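Local coordinates for protein putative S41 protease (Bacteroides fragilis NCTC 9343, PDB 3K50) that is probably a serine peptidase of family S41, carrying a PDZ-like domain beside a ClpP/crotonase-type catalytic domain, its substrates being unknown, at residues 75-80 / 94-99; 107-112 / 379-384. One frame throughout, in Å; residues are numbered along the deposited sequence.

Interaction 1: residues 75-80 / 94-99; sequences GFDYTL and ISYVVP. With GOL (glycerol), chain C.
The Phe76 ring meets Ile94 obliquely: CD2 of Phe76 lies 4.0 Å from CG1 of Ile94, and the two side chains cross at about a right angle. CG of Phe76 between the backbone N and the carbonyl carbon (chi1 70°) puts the ring where CD2 meets that branch, and Ala103 of helix 102-105 and Ile114 of strand 113-117 continue the same apolar layer. Tyr96 turns its ring away from strand 76-80, so that CB is the part nearest the Asp77 carboxylate, while the ring stacks on His177 and its hydroxyl bonds to Asp173. The segments belong to the antiparallel hairpin 76-82/90-97, at the edge of the five-stranded sheet of the PDZ-like domain; the short strands run at 174° to each other. Phe76 with Val97 and Tyr78 with Ile94 are non-hydrogen-bonded pairs; between them one extra residue on strand 94-97 makes a beta bulge, Ser95 and Tyr96 both lying opposite Asp77. Backbone bonds run from Asp77 N to Tyr96 O (3.0 Å) and from Ser95 N to Asp77 O (2.9 Å). At the hairpin's open end Val98 N bonds to Gly75 O at 2.7 Å. A glycerol, probably from the crystallisation liquor, sits by Asp77 and Ser95: Ser95 OG hydrogen-bonds its O2 at 2.8 Å, and its O1 gives a weak bond to Asp77 OD2 at 3.3 Å.

Interaction 2: residues 107-112 / 379-384; sequences GLQRGH and YLPFGN
Tyr379 lays its ring flat against the guanidinium of Arg110, the planes 16° apart, with Arg110 CZ 4.1 Å from the ring centroid in a cation-pi contact. CG anti to the backbone N of Tyr379 (chi1 -161°) carries the ring to this face, and its edge meets Gly111 CA. Leu380 contributes its backbone: its carbonyl O takes the N-H of Arg110 NE at 2.9 Å, lying in the guanidinium plane although the donor stands well above the carbonyl plane, and the bond is bent. Arg110 reaches it with an extended chain as the second residue of a type II turn, Gln109 to His112, which is held by His112 N to Gln109 O and precedes strand 113-117 of the PDZ-like domain. The contact thus joins that domain to the loop before helix 388-398. Pro381 lies against the backbone of this turn, CD 3.4 Å from Arg110 O, while CG touches Gln109 OE1; it also begins a second type II turn, to Asn384. Phe382 lies on the guanidinium face opposite Tyr379, offset toward its rim with the planes 25° apart, and takes Arg110 CD over the middle of its ring, 3.8 Å from the centroid. Between the two rings the guanidinium is gripped further at its ends, NH2 by a salt bridge to Glu372 and NH1 by Ser95 O and Tyr233 OH, which should help fix its rotation.

How the interactions relate
Interaction 1 closes before interaction 2 opens along the chain, and their centres lie 9 Å apart on the same side of the chain's centre. Both involve the PDZ-like domain. In its five-stranded sheet, strand 90-97 pairs with 76-82 on one side and 113-117 on the other, and Ile94 N probably bonds to His112 O (2.8 Å). Ser95 is the shared residue, touching both Arg110 and Tyr379 of interaction 2. Interaction 1 is therefore local hairpin pairing, whereas interaction 2 spans 266 intervening residues and joins the loop leading into strand 113-117 to the loop before helix 388-398, which probably helps set the orientation of the PDZ-like domain.

Interaction 1: residues 75-80 / 94-99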
ATOM      1  N   GLY A  75     -13.602   9.926   1.230  1.00 29.83           N
ATOM      2  CA  GLY A  75     -12.880   9.059   2.131  1.00 30.71           C
ATOM      3  C   GLY A  75     -13.134   7.579   1.914  1.00 32.56           C
ATOM      4  O   GLY A  75     -12.950   6.797   2.856  1.00 34.31           O
ATOM      5  N   PHE A  76     -13.576   7.154   0.722  1.00 31.29           N
ATOM      6  CA  PHE A  76     -13.707   5.702   0.483  1.00 30.44           C
ATOM      7  C   PHE A  76     -13.183   5.262  -0.869  1.00 31.88           C
ATOM      8  O   PHE A  76     -13.183   6.029  -1.816  1.00 30.62           O
ATOM      9  CB  PHE A  76     -15.138   5.229   0.643  1.00 29.63           C
ATOM     10  CG  PHE A  76     -16.086   5.715  -0.472  1.00 29.25           C
ATOM     11  CD1 PHE A  76     -16.664   6.957  -0.408  1.00 30.34           C
ATOM     12  CD2 PHE A  76     -16.380   4.894  -1.565  1.00 32.25           C
ATOM     13  CE1 PHE A  76     -17.518   7.396  -1.405  1.00 30.06           C
ATOM     14  CE2 PHE A  76     -17.197   5.338  -2.571  1.00 28.20           C
ATOM     15  CZ  PHE A  76     -17.780   6.585  -2.481  1.00 30.34           C
ATOM     16  N   ASP A  77     -12.714   4.024  -0.935  1.00 32.82           N
ATOM     17  CA  ASP A  77     -12.329   3.403  -2.202  1.00 33.88           C
ATOM     18  C   ASP A  77     -13.370   2.387  -2.562  1.00 33.24           C
ATOM     19  O   ASP A  77     -14.034   1.834  -1.686  1.00 30.96           O
ATOM     20  CB  ASP A  77     -10.972   2.695  -2.121  1.00 31.45           C
ATOM     21  CG  ASP A  77      -9.820   3.652  -1.983  1.00 43.10           C
ATOM     22  OD1 ASP A  77     -10.002   4.831  -2.392  1.00 51.11           O
ATOM     23  OD2 ASP A  77      -8.747   3.235  -1.442  1.00 50.31           O
ATOM     24  N   TYR A  78     -13.478   2.084  -3.853  1.00 34.19           N
ATOM     25  CA  TYR A  78     -14.500   1.190  -4.328  1.00 36.44           C
ATOM     26  C   TYR A  78     -14.154   0.441  -5.614  1.00 37.45           C
ATOM     27  O   TYR A  78     -13.172   0.730  -6.237  1.00 37.87           O
ATOM     28  CB  TYR A  78     -15.748   2.016  -4.634  1.00 35.99           C
ATOM     29  CG  TYR A  78     -15.522   2.951  -5.802  1.00 43.88           C
ATOM     30  CD1 TYR A  78     -14.962   4.206  -5.601  1.00 46.32           C
ATOM     31  CD2 TYR A  78     -15.824   2.571  -7.101  1.00 44.37           C
ATOM     32  CE1 TYR A  78     -14.726   5.059  -6.633  1.00 51.00           C
ATOM     33  CE2 TYR A  78     -15.566   3.415  -8.160  1.00 46.64           C
ATOM     34  CZ  TYR A  78     -15.024   4.671  -7.913  1.00 53.35           C
ATOM     35  OH  TYR A  78     -14.764   5.544  -8.939  1.00 49.41           O
ATOM     36  N   THR A  79     -15.035  -0.465  -6.017  1.00 38.52           N
ATOM     37  CA  THR A  79     -14.950  -1.180  -7.284  1.00 39.13           C
ATOM     38  C   THR A  79     -16.335  -1.269  -7.811  1.00 37.54           C
ATOM     39  O   THR A  79     -17.248  -1.620  -7.058  1.00 34.82           O
ATOM     40  CB  THR A  79     -14.541  -2.634  -7.127  1.00 41.54           C
ATOM     41  OG1 THR A  79     -13.320  -2.715  -6.394  1.00 41.73           O
ATOM     42  CG2 THR A  79     -14.388  -3.306  -8.526  1.00 38.27           C
ATOM     43  N   LEU A  80     -16.492  -0.999  -9.108  1.00 36.29           N
ATOM     44  CA  LEU A  80     -17.792  -1.078  -9.805  1.00 34.47           C
ATOM     45  C   LEU A  80     -18.119  -2.474 -10.304  1.00 32.64           C
ATOM     46  O   LEU A  80     -17.232  -3.184 -10.790  1.00 30.94           O
ATOM     47  CB  LEU A  80     -17.799  -0.181 -11.041  1.00 30.00           C
ATOM     48  CG  LEU A  80     -17.700   1.287 -10.766  1.00 35.27           C
ATOM     49  CD1 LEU A  80     -18.010   2.061 -12.036  1.00 33.26           C
ATOM     50  CD2 LEU A  80     -18.674   1.662  -9.655  1.00 37.59           C
ATOM     51  N   ILE A  94     -17.644  -1.006  -1.538  1.00 28.96           N
ATOM     52  CA  ILE A  94     -16.637  -0.257  -0.762  1.00 29.09           C
ATOM     53  C   ILE A  94     -15.534  -1.184  -0.256  1.00 26.04           C
ATOM     54  O   ILE A  94     -15.830  -2.184   0.393  1.00 26.34           O
ATOM     55  CB  ILE A  94     -17.306   0.545   0.387  1.00 26.93           C
ATOM     56  CG1 ILE A  94     -18.226   1.607  -0.229  1.00 29.24           C
ATOM     57  CG2 ILE A  94     -16.229   1.181   1.279  1.00 24.69           C
ATOM     58  CD1 ILE A  94     -19.116   2.378   0.772  1.00 29.54           C
ATOM     59  N   SER A  95     -14.270  -0.826  -0.521  1.00 27.65           N
ATOM     60  CA  SER A  95     -13.126  -1.596  -0.145  1.00 28.02           C
ATOM     61  C   SER A  95     -12.316  -1.010   1.036  1.00 28.15           C
ATOM     62  O   SER A  95     -11.548  -1.713   1.615  1.00 27.54           O
ATOM     63  CB  SER A  95     -12.157  -1.668  -1.341  1.00 29.27           C
ATOM     64  OG  SER A  95     -11.766  -0.329  -1.748  1.00 28.66           O
ATOM     65  N   TYR A  96     -12.471   0.270   1.350  1.00 27.91           N
ATOM     66  CA  TYR A  96     -11.658   0.948   2.362  1.00 26.52           C
ATOM     67  C   TYR A  96     -12.383   2.247   2.720  1.00 29.72           C
ATOM     68  O   TYR A  96     -12.930   2.942   1.808  1.00 29.43           O
ATOM     69  CB  TYR A  96     -10.287   1.254   1.767  1.00 29.93           C
ATOM     70  CG  TYR A  96      -9.248   1.743   2.743  1.00 27.37           C
ATOM     71  CD1 TYR A  96      -9.096   3.054   2.969  1.00 22.76           C
ATOM     72  CD2 TYR A  96      -8.342   0.867   3.350  1.00 26.11           C
ATOM     73  CE1 TYR A  96      -8.130   3.531   3.832  1.00 35.86           C
ATOM     74  CE2 TYR A  96      -7.373   1.325   4.179  1.00 29.87           C
ATOM     75  CZ  TYR A  96      -7.275   2.670   4.420  1.00 28.49           C
ATOM     76  OH  TYR A  96      -6.323   3.183   5.271  1.00 33.88           O
ATOM     77  N   VAL A  97     -12.468   2.552   4.019  1.00 25.77           N
ATOM     78  CA  VAL A  97     -13.064   3.811   4.496  1.00 23.86           C
ATOM     79  C   VAL A  97     -12.023   4.504   5.369  1.00 27.90           C
ATOM     80  O   VAL A  97     -11.507   3.903   6.338  1.00 27.81           O
ATOM     81  CB  VAL A  97     -14.346   3.535   5.302  1.00 29.81           C
ATOM     82  CG1 VAL A  97     -14.911   4.822   5.978  1.00 23.53           C
ATOM     83  CG2 VAL A  97     -15.380   2.921   4.385  1.00 20.87           C
ATOM     84  N   VAL A  98     -11.732   5.763   5.063  1.00 27.36           N
ATOM     85  CA  VAL A  98     -10.794   6.553   5.804  1.00 27.30           C
ATOM     86  C   VAL A  98     -11.447   7.006   7.114  1.00 26.69           C
ATOM     87  O   VAL A  98     -12.564   7.539   7.079  1.00 29.69           O
ATOM     88  CB  VAL A  98     -10.360   7.804   4.995  1.00 24.80           C
ATOM     89  CG1 VAL A  98      -9.613   8.789   5.850  1.00 25.43           C
ATOM     90  CG2 VAL A  98      -9.515   7.398   3.745  1.00 24.94           C
ATOM     91  N   PRO A  99     -10.778   6.753   8.254  1.00 28.60           N
ATOM     92  CA  PRO A  99     -11.259   7.163   9.574  1.00 31.87           C
ATOM     93  C   PRO A  99     -11.487   8.672   9.633  1.00 31.62           C
ATOM     94  O   PRO A  99     -10.679   9.449   9.162  1.00 33.18           O
ATOM     95  CB  PRO A  99     -10.141   6.746  10.517  1.00 34.79           C
ATOM     96  CG  PRO A  99      -9.329   5.750   9.800  1.00 39.00           C
ATOM     97  CD  PRO A  99      -9.512   5.995   8.324  1.00 34.15           C
TER
HETATM   98  C1  GOL C   2      -8.509   0.121  -3.683  1.00 66.10           C
HETATM   99  O1  GOL C   2      -8.143   0.112  -2.314  1.00 65.91           O
HETATM  100  C2  GOL C   2      -9.628  -0.915  -3.886  1.00 64.89           C
HETATM  101  O2  GOL C   2     -10.827  -0.355  -4.432  1.00 59.34           O
HETATM  102  C3  GOL C   2      -9.106  -2.102  -4.705  1.00 62.91           C
HETATM  103  O3  GOL C   2     -10.045  -3.146  -4.806  1.00 43.59           O

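Interaction 2: residues 107-112 / 379-384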
ATOM      1  N   GLY A 107     -21.876   6.332   7.967  1.00 37.35           N
ATOM      2  CA  GLY A 107     -22.114   4.978   8.496  1.00 37.47           C
ATOM      3  C   GLY A 107     -21.635   3.896   7.535  1.00 38.49           C
ATOM      4  O   GLY A 107     -22.066   2.744   7.611  1.00 39.50           O
ATOM      5  N   LEU A 108     -20.734   4.249   6.623  1.00 38.02           N
ATOM      6  CA  LEU A 108     -20.304   3.303   5.602  1.00 31.62           C
ATOM      7  C   LEU A 108     -19.136   2.459   6.088  1.00 31.12           C
ATOM      8  O   LEU A 108     -18.312   2.894   6.903  1.00 29.50           O
ATOM      9  CB  LEU A 108     -19.968   4.020   4.299  1.00 33.58           C
ATOM     10  CG  LEU A 108     -21.041   4.779   3.504  1.00 28.82           C
ATOM     11  CD1 LEU A 108     -20.370   5.520   2.373  1.00 29.86           C
ATOM     12  CD2 LEU A 108     -22.097   3.829   2.978  1.00 32.74           C
ATOM     13  N   GLN A 109     -19.077   1.242   5.566  1.00 28.46           N
ATOM     14  CA  GLN A 109     -18.064   0.285   5.930  1.00 31.02           C
ATOM     15  C   GLN A 109     -17.668  -0.522   4.726  1.00 28.84           C
ATOM     16  O   GLN A 109     -18.452  -0.683   3.798  1.00 29.42           O
ATOM     17  CB  GLN A 109     -18.638  -0.742   6.927  1.00 34.10           C
ATOM     18  CG  GLN A 109     -19.088  -0.216   8.239  1.00 37.40           C
ATOM     19  CD  GLN A 109     -19.409  -1.328   9.184  1.00 40.99           C
ATOM     20  OE1 GLN A 109     -18.525  -2.093   9.591  1.00 47.47           O
ATOM     21  NE2 GLN A 109     -20.665  -1.445   9.523  1.00 35.78           N
ATOM     22  N   ARG A 110     -16.482  -1.075   4.764  1.00 29.78           N
ATOM     23  CA  ARG A 110     -16.070  -2.058   3.766  1.00 27.58           C
ATOM     24  C   ARG A 110     -17.093  -3.198   3.692  1.00 28.24           C
ATOM     25  O   ARG A 110     -17.483  -3.755   4.737  1.00 31.93           O
ATOM     26  CB  ARG A 110     -14.681  -2.577   4.155  1.00 29.29           C
ATOM     27  CG  ARG A 110     -14.216  -3.724   3.300  1.00 30.81           C
ATOM     28  CD  ARG A 110     -12.882  -4.184   3.718  1.00 25.46           C
ATOM     29  NE  ARG A 110     -12.537  -5.499   3.075  1.00 38.81           N
ATOM     30  CZ  ARG A 110     -11.820  -5.618   1.975  1.00 32.63           C
ATOM     31  NH1 ARG A 110     -11.363  -4.548   1.370  1.00 45.43           N
ATOM     32  NH2 ARG A 110     -11.548  -6.790   1.470  1.00 32.34           N
ATOM     33  N   GLY A 111     -17.541  -3.541   2.477  1.00 27.40           N
ATOM     34  CA  GLY A 111     -18.572  -4.553   2.256  1.00 27.72           C
ATOM     35  C   GLY A 111     -19.924  -3.922   1.933  1.00 28.38           C
ATOM     36  O   GLY A 111     -20.823  -4.578   1.443  1.00 28.03           O
ATOM     37  N   HIS A 112     -20.093  -2.651   2.252  1.00 27.55           N
ATOM     38  CA  HIS A 112     -21.283  -1.954   1.813  1.00 29.11           C
ATOM     39  C   HIS A 112     -21.155  -1.653   0.340  1.00 29.93           C
ATOM     40  O   HIS A 112     -20.052  -1.438  -0.184  1.00 29.08           O
ATOM     41  CB  HIS A 112     -21.467  -0.629   2.529  1.00 31.84           C
ATOM     42  CG  HIS A 112     -22.086  -0.752   3.878  1.00 34.20           C
ATOM     43  ND1 HIS A 112     -21.686   0.011   4.946  1.00 36.04           N
ATOM     44  CD2 HIS A 112     -23.084  -1.549   4.333  1.00 35.64           C
ATOM     45  CE1 HIS A 112     -22.409  -0.305   5.998  1.00 33.13           C
ATOM     46  NE2 HIS A 112     -23.263  -1.251   5.653  1.00 36.46           N
ATOM     47  N   TYR A 379     -16.499 -10.716   1.625  1.00 29.95           N
ATOM     48  CA  TYR A 379     -15.860  -9.393   1.459  1.00 26.86           C
ATOM     49  C   TYR A 379     -16.380  -8.548   2.638  1.00 31.09           C
ATOM     50  O   TYR A 379     -17.499  -8.020   2.597  1.00 29.38           O
ATOM     51  CB  TYR A 379     -16.245  -8.830   0.114  1.00 29.30           C
ATOM     52  CG  TYR A 379     -15.364  -7.725  -0.396  1.00 28.18           C
ATOM     53  CD1 TYR A 379     -15.482  -6.448   0.073  1.00 28.94           C
ATOM     54  CD2 TYR A 379     -14.406  -7.982  -1.371  1.00 27.71           C
ATOM     55  CE1 TYR A 379     -14.686  -5.440  -0.418  1.00 32.70           C
ATOM     56  CE2 TYR A 379     -13.588  -6.963  -1.871  1.00 28.04           C
ATOM     57  CZ  TYR A 379     -13.732  -5.709  -1.391  1.00 26.20           C
ATOM     58  OH  TYR A 379     -12.958  -4.683  -1.902  1.00 31.99           O
ATOM     59  N   LEU A 380     -15.576  -8.482   3.706  1.00 32.14           N
ATOM     60  CA  LEU A 380     -16.039  -7.974   4.990  1.00 32.32           C
ATOM     61  C   LEU A 380     -15.063  -7.012   5.605  1.00 29.75           C
ATOM     62  O   LEU A 380     -13.930  -6.933   5.138  1.00 32.31           O
ATOM     63  CB  LEU A 380     -16.213  -9.161   5.956  1.00 34.62           C
ATOM     64  CG  LEU A 380     -17.346 -10.135   5.697  1.00 34.44           C
ATOM     65  CD1 LEU A 380     -17.156 -11.397   6.485  1.00 29.66           C
ATOM     66  CD2 LEU A 380     -18.740  -9.435   5.967  1.00 32.10           C
ATOM     67  N   PRO A 381     -15.511  -6.242   6.644  1.00 28.69           N
ATOM     68  CA  PRO A 381     -14.588  -5.354   7.296  1.00 27.47           C
ATOM     69  C   PRO A 381     -13.293  -6.004   7.730  1.00 28.61           C
ATOM     70  O   PRO A 381     -13.282  -7.159   8.140  1.00 26.34           O
ATOM     71  CB  PRO A 381     -15.350  -4.901   8.547  1.00 29.47           C
ATOM     72  CG  PRO A 381     -16.830  -4.872   8.021  1.00 29.40           C
ATOM     73  CD  PRO A 381     -16.901  -6.073   7.160  1.00 23.69           C
ATOM     74  N   PHE A 382     -12.224  -5.225   7.684  1.00 30.12           N
ATOM     75  CA  PHE A 382     -10.930  -5.742   8.121  1.00 28.83           C
ATOM     76  C   PHE A 382     -10.935  -6.187   9.585  1.00 30.21           C
ATOM     77  O   PHE A 382     -11.500  -5.534  10.468  1.00 30.18           O
ATOM     78  CB  PHE A 382      -9.866  -4.687   7.934  1.00 29.31           C
ATOM     79  CG  PHE A 382      -9.696  -4.229   6.513  1.00 27.65           C
ATOM     80  CD1 PHE A 382      -9.161  -5.086   5.554  1.00 31.40           C
ATOM     81  CD2 PHE A 382      -9.936  -2.916   6.169  1.00 30.58           C
ATOM     82  CE1 PHE A 382      -8.958  -4.636   4.272  1.00 33.55           C
ATOM     83  CE2 PHE A 382      -9.740  -2.475   4.916  1.00 28.06           C
ATOM     84  CZ  PHE A 382      -9.218  -3.333   3.955  1.00 30.90           C
ATOM     85  N   GLY A 383     -10.313  -7.323   9.845  1.00 29.15           N
ATOM     86  CA  GLY A 383     -10.264  -7.858  11.194  1.00 27.24           C
ATOM     87  C   GLY A 383     -11.472  -8.731  11.559  1.00 30.28           C
ATOM     88  O   GLY A 383     -11.425  -9.410  12.577  1.00 29.46           O
ATOM     89  N   ASN A 384     -12.531  -8.761  10.748  1.00 29.24           N
ATOM     90  CA  ASN A 384     -13.637  -9.708  10.956  1.00 28.20           C
ATOM     91  C   ASN A 384     -13.020 -11.043  10.581  1.00 29.15           C
ATOM     92  O   ASN A 384     -12.470 -11.157   9.516  1.00 31.46           O
ATOM     93  CB  ASN A 384     -14.833  -9.329  10.070  1.00 26.88           C
ATOM     94  CG  ASN A 384     -16.022 -10.267  10.201  1.00 31.69           C
ATOM     95  OD1 ASN A 384     -15.889 -11.494  10.146  1.00 26.61           O
ATOM     96  ND2 ASN A 384     -17.220  -9.681  10.260  1.00 28.33           N
TER